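Local coordinates for glycoside hydrolase family protein (Novosphingobium sp. PP1Y, PDB 6Q2F), which acts as an alpha-L-rhamnosidase, a glycoside hydrolase that probably releases rhamnose from alpha-L-rhamnosides, at residues G1052-L1057 / A1073-D1078; D659-I664 / T1069-P1074. All blocks are in the same frame, centred on the assembly; numbering follows the deposited sequence.

Contact 1 of 2, residues G1052-L1057 / A1073-D1078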
ATOM      1  N   GLY A1052      -0.512  10.361 -37.117  1.00 42.99           N
ATOM      2  CA  GLY A1052       0.926  10.341 -36.889  1.00 46.18           C
ATOM      3  C   GLY A1052       1.260  10.760 -35.468  1.00 40.94           C
ATOM      4  O   GLY A1052       0.569  10.401 -34.512  1.00 39.09           O
ATOM      5  N   ARG A1053       2.332  11.525 -35.318  1.00 40.86           N
ATOM      6  CA  ARG A1053       2.725  11.994 -33.998  1.00 41.28           C
ATOM      7  C   ARG A1053       1.807  13.131 -33.578  1.00 37.26           C
ATOM      8  O   ARG A1053       1.538  14.041 -34.367  1.00 40.76           O
ATOM      9  CB  ARG A1053       4.184  12.449 -34.005  1.00 52.92           C
ATOM     10  CG  ARG A1053       5.194  11.319 -34.192  1.00 52.67           C
ATOM     11  CD  ARG A1053       6.610  11.845 -33.992  1.00 65.72           C
ATOM     12  NE  ARG A1053       7.504  11.401 -35.057  1.00 87.56           N
ATOM     13  CZ  ARG A1053       8.533  10.570 -34.893  1.00 92.73           C
ATOM     14  NH1 ARG A1053       8.830  10.100 -33.689  1.00 86.94           N
ATOM     15  NH2 ARG A1053       9.278  10.222 -35.939  1.00 96.48           N
ATOM     16  N   VAL A1054       1.335  13.073 -32.346  1.00 43.02           N
ATOM     17  CA  VAL A1054       0.444  14.059 -31.777  1.00 41.78           C
ATOM     18  C   VAL A1054       0.893  14.392 -30.372  1.00 36.34           C
ATOM     19  O   VAL A1054       1.111  13.526 -29.594  1.00 36.17           O
ATOM     20  CB  VAL A1054      -0.988  13.535 -31.680  1.00 34.62           C
ATOM     21  CG1 VAL A1054      -1.889  14.533 -30.993  1.00 34.12           C
ATOM     22  CG2 VAL A1054      -1.555  13.185 -33.019  1.00 39.98           C
ATOM     23  N   GLY A1055       1.015  15.667 -30.070  1.00 33.47           N
ATOM     24  CA  GLY A1055       1.406  16.113 -28.758  1.00 38.44           C
ATOM     25  C   GLY A1055       0.308  16.936 -28.135  1.00 32.38           C
ATOM     26  O   GLY A1055       0.218  18.082 -28.405  1.00 36.40           O
ATOM     27  N   ASP A1056      -0.558  16.360 -27.324  1.00 34.71           N
ATOM     28  CA  ASP A1056      -0.514  14.987 -26.906  1.00 35.11           C
ATOM     29  C   ASP A1056      -1.779  14.183 -27.165  1.00 40.14           C
ATOM     30  O   ASP A1056      -1.745  12.989 -27.075  1.00 34.72           O
ATOM     31  CB  ASP A1056      -0.247  14.941 -25.421  1.00 31.33           C
ATOM     32  CG  ASP A1056       1.013  15.577 -25.041  1.00 34.71           C
ATOM     33  OD1 ASP A1056       2.056  15.138 -25.432  1.00 41.03           O
ATOM     34  OD2 ASP A1056       0.965  16.507 -24.290  1.00 44.46           O
ATOM     35  N   LEU A1057      -2.881  14.846 -27.463  1.00 32.89           N
ATOM     36  CA  LEU A1057      -4.133  14.200 -27.751  1.00 34.59           C
ATOM     37  C   LEU A1057      -4.872  15.071 -28.695  1.00 38.04           C
ATOM     38  O   LEU A1057      -4.631  16.226 -28.746  1.00 36.45           O
ATOM     39  CB  LEU A1057      -4.975  13.936 -26.509  1.00 28.90           C
ATOM     40  CG  LEU A1057      -5.346  15.028 -25.516  1.00 40.79           C
ATOM     41  CD1 LEU A1057      -6.556  14.654 -24.694  1.00 30.84           C
ATOM     42  CD2 LEU A1057      -4.196  15.373 -24.619  1.00 35.76           C
ATOM     43  N   ALA A1073      -0.853   6.473 -29.010  1.00 31.53           N
ATOM     44  CA  ALA A1073      -0.451   5.930 -30.293  1.00 37.29           C
ATOM     45  C   ALA A1073      -0.906   4.473 -30.415  1.00 39.57           C
ATOM     46  O   ALA A1073      -0.879   3.740 -29.434  1.00 40.73           O
ATOM     47  CB  ALA A1073       1.064   6.042 -30.474  1.00 32.67           C
ATOM     48  N   PRO A1074      -1.357   4.065 -31.619  1.00 36.14           N
ATOM     49  CA  PRO A1074      -1.466   4.932 -32.800  1.00 35.56           C
ATOM     50  C   PRO A1074      -2.688   5.847 -32.773  1.00 40.06           C
ATOM     51  O   PRO A1074      -3.809   5.418 -32.483  1.00 35.85           O
ATOM     52  CB  PRO A1074      -1.541   3.942 -33.973  1.00 36.33           C
ATOM     53  CG  PRO A1074      -2.059   2.679 -33.391  1.00 38.07           C
ATOM     54  CD  PRO A1074      -1.723   2.667 -31.909  1.00 35.11           C
ATOM     55  N   TYR A1075      -2.452   7.122 -33.093  1.00 33.33           N
ATOM     56  CA  TYR A1075      -3.484   8.152 -33.103  1.00 34.58           C
ATOM     57  C   TYR A1075      -4.301   7.980 -34.372  1.00 37.72           C
ATOM     58  O   TYR A1075      -4.056   8.626 -35.392  1.00 41.84           O
ATOM     59  CB  TYR A1075      -2.856   9.536 -33.037  1.00 37.98           C
ATOM     60  CG  TYR A1075      -2.224   9.852 -31.714  1.00 38.01           C
ATOM     61  CD1 TYR A1075      -0.896   9.526 -31.449  1.00 38.89           C
ATOM     62  CD2 TYR A1075      -2.960  10.466 -30.719  1.00 31.84           C
ATOM     63  CE1 TYR A1075      -0.312   9.838 -30.216  1.00 33.37           C
ATOM     64  CE2 TYR A1075      -2.392  10.780 -29.492  1.00 33.24           C
ATOM     65  CZ  TYR A1075      -1.074  10.473 -29.253  1.00 31.53           C
ATOM     66  OH  TYR A1075      -0.540  10.791 -28.015  1.00 33.09           O
ATOM     67  N   ARG A1076      -5.304   7.115 -34.305  1.00 42.99           N
ATOM     68  CA  ARG A1076      -6.040   6.744 -35.499  1.00 48.20           C
ATOM     69  C   ARG A1076      -7.518   6.698 -35.164  1.00 40.49           C
ATOM     70  O   ARG A1076      -7.897   6.152 -34.128  1.00 40.57           O
ATOM     71  CB  ARG A1076      -5.518   5.399 -36.027  1.00 51.89           C
ATOM     72  CG  ARG A1076      -6.396   4.678 -37.003  1.00 60.30           C
ATOM     73  CD  ARG A1076      -5.831   3.284 -37.238  1.00 66.51           C
ATOM     74  NE  ARG A1076      -4.538   3.354 -37.909  1.00 62.26           N
ATOM     75  CZ  ARG A1076      -4.230   2.686 -39.018  1.00 68.07           C
ATOM     76  NH1 ARG A1076      -5.112   1.863 -39.585  1.00 69.10           N
ATOM     77  NH2 ARG A1076      -3.024   2.825 -39.551  1.00 60.27           N
ATOM     78  N   LEU A1077      -8.347   7.269 -36.029  1.00 38.57           N
ATOM     79  CA  LEU A1077      -9.785   7.306 -35.818  1.00 37.52           C
ATOM     80  C   LEU A1077     -10.515   6.870 -37.081  1.00 39.66           C
ATOM     81  O   LEU A1077     -10.084   7.161 -38.199  1.00 43.90           O
ATOM     82  CB  LEU A1077     -10.251   8.714 -35.426  1.00 34.91           C
ATOM     83  CG  LEU A1077      -9.706   9.234 -34.100  1.00 32.04           C
ATOM     84  CD1 LEU A1077     -10.171  10.639 -33.870  1.00 29.82           C
ATOM     85  CD2 LEU A1077     -10.191   8.321 -32.970  1.00 33.64           C
ATOM     86  N   ASP A1078     -11.652   6.208 -36.882  1.00 42.82           N
ATOM     87  CA  ASP A1078     -12.495   5.728 -37.970  1.00 40.29           C
ATOM     88  C   ASP A1078     -13.419   6.852 -38.423  1.00 38.88           C
ATOM     89  O   ASP A1078     -14.346   7.227 -37.705  1.00 40.73           O
ATOM     90  CB  ASP A1078     -13.293   4.513 -37.503  1.00 49.57           C
ATOM     91  CG  ASP A1078     -14.099   3.863 -38.632  1.00 52.58           C
ATOM     92  OD1 ASP A1078     -14.426   4.550 -39.625  1.00 52.75           O
ATOM     93  OD2 ASP A1078     -14.407   2.661 -38.509  1.00 50.99           O
TER
HETATM   94  O   HOH W   1      -0.123   7.623 -34.915  1.00 52.19           O
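At one end of the galactose-binding-like beta-sandwich, Tyr-1075 lays one face of its ring against Val-1054 where two links between the sheets of the sandwich meet. Val-1054 CB stands 3.6 Å from the ring centroid, only 6° off the normal, a CH-pi contact almost over the middle. The CG2 branch reaches back to Tyr-1075 CG at 3.6 Å; a branched, compact valine suits the place because both CB and CG2 can lie against the ring. With CG anti to its carbonyl carbon (chi1 -70°), the tyrosine runs along the strand end toward Asp-1056. Here strand 1047-1055 of the four-stranded sheet gives way to strand 1057-1062 of the six-stranded one through a cis peptide before Asp-1056 and a classic beta bulge, Asp-1056 and Leu-1057 both facing Ala-1095. Tyr-1075 OH probably donates to Asp-1056 O near the ring plane, 2.7 Å away, although the hydroxyl's position is less sure. The Asp-1056 side chain points away from the tyrosine, and its carboxylate forms a salt bridge with Arg-1128. At the other end of the ring a water donates to Gly-1052 O and accepts from Tyr-1075 N, linking the backbones beside the inverse gamma turn centred on the tyrosine.

Contact 2 of 2, residues D659-I664 / T1069-P1074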
ATOM      1  N   ASP A 659       0.807   9.444 -21.410  1.00 30.31           N
ATOM      2  CA  ASP A 659       1.809   9.054 -20.426  1.00 33.65           C
ATOM      3  C   ASP A 659       1.238   8.216 -19.298  1.00 35.04           C
ATOM      4  O   ASP A 659       2.003   7.582 -18.564  1.00 36.24           O
ATOM      5  CB  ASP A 659       2.453  10.287 -19.805  1.00 31.47           C
ATOM      6  CG  ASP A 659       3.037  11.208 -20.842  1.00 36.60           C
ATOM      7  OD1 ASP A 659       4.021  10.789 -21.474  1.00 39.48           O
ATOM      8  OD2 ASP A 659       2.509  12.324 -21.009  1.00 36.98           O
ATOM      9  N   LEU A 660      -0.076   8.236 -19.108  1.00 32.88           N
ATOM     10  CA  LEU A 660      -0.656   7.585 -17.951  1.00 34.38           C
ATOM     11  C   LEU A 660      -1.193   6.200 -18.248  1.00 35.87           C
ATOM     12  O   LEU A 660      -1.431   5.442 -17.312  1.00 32.70           O
ATOM     13  CB  LEU A 660      -1.780   8.450 -17.379  1.00 34.27           C
ATOM     14  CG  LEU A 660      -1.341   9.862 -16.992  1.00 35.84           C
ATOM     15  CD1 LEU A 660      -2.552  10.697 -16.559  1.00 29.96           C
ATOM     16  CD2 LEU A 660      -0.303   9.792 -15.876  1.00 35.90           C
ATOM     17  N   LYS A 661      -1.391   5.855 -19.514  1.00 29.39           N
ATOM     18  CA  LYS A 661      -2.137   4.645 -19.847  1.00 34.30           C
ATOM     19  C   LYS A 661      -1.496   3.405 -19.230  1.00 35.39           C
ATOM     20  O   LYS A 661      -2.183   2.575 -18.621  1.00 31.78           O
ATOM     21  CB  LYS A 661      -2.230   4.493 -21.366  1.00 21.93           C
ATOM     22  CG  LYS A 661      -3.121   3.377 -21.839  1.00 28.11           C
ATOM     23  CD  LYS A 661      -2.888   3.162 -23.335  1.00 31.55           C
ATOM     24  CE  LYS A 661      -3.718   2.019 -23.899  1.00 34.79           C
ATOM     25  NZ  LYS A 661      -3.500   0.701 -23.196  1.00 29.36           N
ATOM     26  N   ARG A 662      -0.174   3.264 -19.382  1.00 31.99           N
ATOM     27  CA  ARG A 662       0.530   2.101 -18.849  1.00 30.18           C
ATOM     28  C   ARG A 662       0.377   1.976 -17.333  1.00 31.70           C
ATOM     29  O   ARG A 662       0.441   0.859 -16.803  1.00 31.97           O
ATOM     30  CB  ARG A 662       2.013   2.174 -19.217  1.00 30.18           C
ATOM     31  CG  ARG A 662       2.668   3.489 -18.832  1.00 36.64           C
ATOM     32  CD  ARG A 662       4.069   3.663 -19.442  1.00 39.67           C
ATOM     33  NE  ARG A 662       5.036   3.190 -18.476  1.00 51.51           N
ATOM     34  CZ  ARG A 662       5.903   3.946 -17.817  1.00 47.31           C
ATOM     35  NH1 ARG A 662       5.990   5.248 -18.048  1.00 38.34           N
ATOM     36  NH2 ARG A 662       6.703   3.370 -16.931  1.00 56.20           N
ATOM     37  N   PHE A 663       0.188   3.096 -16.609  1.00 29.20           N
ATOM     38  CA  PHE A 663       0.021   2.994 -15.153  1.00 26.96           C
ATOM     39  C   PHE A 663      -1.344   2.394 -14.808  1.00 27.37           C
ATOM     40  O   PHE A 663      -1.428   1.414 -14.064  1.00 32.37           O
ATOM     41  CB  PHE A 663       0.208   4.362 -14.476  1.00 22.91           C
ATOM     42  CG  PHE A 663       1.521   5.016 -14.782  1.00 27.19           C
ATOM     43  CD1 PHE A 663       2.690   4.274 -14.736  1.00 26.92           C
ATOM     44  CD2 PHE A 663       1.590   6.361 -15.121  1.00 28.93           C
ATOM     45  CE1 PHE A 663       3.913   4.854 -15.044  1.00 28.09           C
ATOM     46  CE2 PHE A 663       2.814   6.958 -15.426  1.00 33.09           C
ATOM     47  CZ  PHE A 663       3.979   6.204 -15.393  1.00 31.23           C
ATOM     48  N   ILE A 664      -2.421   2.934 -15.400  1.00 27.62           N
ATOM     49  CA  ILE A 664      -3.778   2.472 -15.107  1.00 31.97           C
ATOM     50  C   ILE A 664      -3.990   1.059 -15.619  1.00 31.32           C
ATOM     51  O   ILE A 664      -4.761   0.292 -15.039  1.00 28.22           O
ATOM     52  CB  ILE A 664      -4.821   3.446 -15.697  1.00 28.52           C
ATOM     53  CG1 ILE A 664      -6.084   3.452 -14.835  1.00 34.57           C
ATOM     54  CG2 ILE A 664      -5.125   3.167 -17.177  1.00 27.37           C
ATOM     55  CD1 ILE A 664      -5.897   4.230 -13.524  1.00 31.73           C
ATOM     56  N   THR A1069     -11.713  11.179 -30.061  1.00 36.19           N
ATOM     57  CA  THR A1069     -10.438  11.831 -29.806  1.00 44.80           C
ATOM     58  C   THR A1069      -9.362  10.785 -29.562  1.00 38.62           C
ATOM     59  O   THR A1069      -9.578   9.807 -28.841  1.00 37.13           O
ATOM     60  CB  THR A1069     -10.538  12.869 -28.659  1.00 46.41           C
ATOM     61  OG1 THR A1069      -9.672  12.551 -27.572  1.00 41.84           O
ATOM     62  CG2 THR A1069     -11.968  13.076 -28.237  1.00 24.71           C
ATOM     63  N   ALA A1070      -8.230  10.981 -30.231  1.00 36.61           N
ATOM     64  CA  ALA A1070      -7.097  10.075 -30.170  1.00 30.44           C
ATOM     65  C   ALA A1070      -6.126  10.622 -29.132  1.00 33.54           C
ATOM     66  O   ALA A1070      -5.658  11.765 -29.252  1.00 30.45           O
ATOM     67  CB  ALA A1070      -6.437   9.965 -31.547  1.00 34.03           C
ATOM     68  N   TRP A1071      -5.852   9.826 -28.091  1.00 32.68           N
ATOM     69  CA  TRP A1071      -4.998  10.289 -27.008  1.00 34.37           C
ATOM     70  C   TRP A1071      -3.797   9.393 -26.746  1.00 35.28           C
ATOM     71  O   TRP A1071      -3.049   9.656 -25.801  1.00 34.45           O
ATOM     72  CB  TRP A1071      -5.809  10.459 -25.711  1.00 27.34           C
ATOM     73  CG  TRP A1071      -6.656   9.262 -25.323  1.00 28.63           C
ATOM     74  CD1 TRP A1071      -7.949   9.028 -25.678  1.00 32.10           C
ATOM     75  CD2 TRP A1071      -6.257   8.155 -24.511  1.00 26.23           C
ATOM     76  NE1 TRP A1071      -8.381   7.840 -25.146  1.00 26.94           N
ATOM     77  CE2 TRP A1071      -7.364   7.290 -24.412  1.00 30.73           C
ATOM     78  CE3 TRP A1071      -5.074   7.814 -23.846  1.00 26.03           C
ATOM     79  CZ2 TRP A1071      -7.324   6.095 -23.677  1.00 28.25           C
ATOM     80  CZ3 TRP A1071      -5.040   6.623 -23.115  1.00 31.03           C
ATOM     81  CH2 TRP A1071      -6.158   5.781 -23.047  1.00 27.40           C
ATOM     82  N   HIS A1072      -3.566   8.366 -27.568  1.00 34.66           N
ATOM     83  CA  HIS A1072      -2.347   7.578 -27.463  1.00 32.02           C
ATOM     84  C   HIS A1072      -2.085   6.931 -28.815  1.00 30.48           C
ATOM     85  O   HIS A1072      -2.978   6.843 -29.660  1.00 34.30           O
ATOM     86  CB  HIS A1072      -2.439   6.528 -26.333  1.00 31.41           C
ATOM     87  CG  HIS A1072      -3.367   5.391 -26.631  1.00 33.20           C
ATOM     88  ND1 HIS A1072      -3.055   4.388 -27.528  1.00 38.15           N
ATOM     89  CD2 HIS A1072      -4.599   5.093 -26.148  1.00 28.87           C
ATOM     90  CE1 HIS A1072      -4.053   3.522 -27.585  1.00 30.27           C
ATOM     91  NE2 HIS A1072      -5.002   3.925 -26.758  1.00 31.12           N
ATOM     92  N   ALA A1073      -0.853   6.473 -29.010  1.00 31.53           N
ATOM     93  CA  ALA A1073      -0.451   5.930 -30.293  1.00 37.29           C
ATOM     94  C   ALA A1073      -0.906   4.473 -30.415  1.00 39.57           C
ATOM     95  O   ALA A1073      -0.879   3.740 -29.434  1.00 40.73           O
ATOM     96  CB  ALA A1073       1.064   6.042 -30.474  1.00 32.67           C
ATOM     97  N   PRO A1074      -1.357   4.065 -31.619  1.00 36.14           N
ATOM     98  CA  PRO A1074      -1.466   4.932 -32.800  1.00 35.56           C
ATOM     99  C   PRO A1074      -2.688   5.847 -32.773  1.00 40.06           C
ATOM    100  O   PRO A1074      -3.809   5.418 -32.483  1.00 35.85           O
ATOM    101  CB  PRO A1074      -1.541   3.942 -33.973  1.00 36.33           C
ATOM    102  CG  PRO A1074      -2.059   2.679 -33.391  1.00 38.07           C
ATOM    103  CD  PRO A1074      -1.723   2.667 -31.909  1.00 35.11           C
TER
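Lys-661 sends CG anti to its backbone N (chi1 -173°) and stays extended as far as CE, which carries its aliphatic chain past Trp-1071 and on to His-1072. The histidine, with CG between its own backbone N and carbonyl carbon (chi1 71°), turns a ring face to meet it. Lys-661 CB comes to the rim of the indole, near its plane, 3.9 Å from CZ3 of Trp-1071, and the two side chains cross at about a right angle. Farther out, Lys-661 CE lies over the imidazole face in a CH-pi contact, 3.9 Å from the centroid of the His-1072 ring and displaced toward NE2. A lysine fits because its methylenes can pack on both rings while the bend at chi4 (-56°) carries NZ to a salt bridge with Asp-665 and hydrogen bonds with Asp-959 O and Tyr-717 OH. Several restraints fix the histidine's rotation: ND1 donates to Ala-1073 O at 3.0 Å from above the carbonyl plane, NE2 is hydrogen-bonded to Glu-934, and CD2 lies over the face of the Trp-1071 indole, toward its rim. A leucine here would probably leave Glu-934 without its mate and deprive Lys-661 CE of the flat face beneath it. Helix 657-670 belongs to the (beta/alpha)8 barrel, following strand 642-649; Trp-1071 also meets Trp-714 and Tyr-717 of helix 712-726 edge to face, and touches Leu-1057 of strand 1057-1062.

Contacts 1 and 2 have centres about 10 Å apart and share the connection running from strand 1065-1070 to strand 1076-1078. Contact 1 lies within the beta-sandwich; contact 2 fastens the same connection to the barrel. They touch directly: Tyr-1075 CD2 packs 3.3 Å from Ala-1070 O, and Leu-1057 CB lies 3.7 Å from Trp-1071 CB. Arg-1128 also joins them, forming salt bridges to Asp-1056 and Asp-659, while Lys-658, just before segment 659-664, bonds to Val-1054 O. Neither contact includes a sodium ligand, but helix 657-670 follows strand 642-649, which contributes Glu-644 to that site.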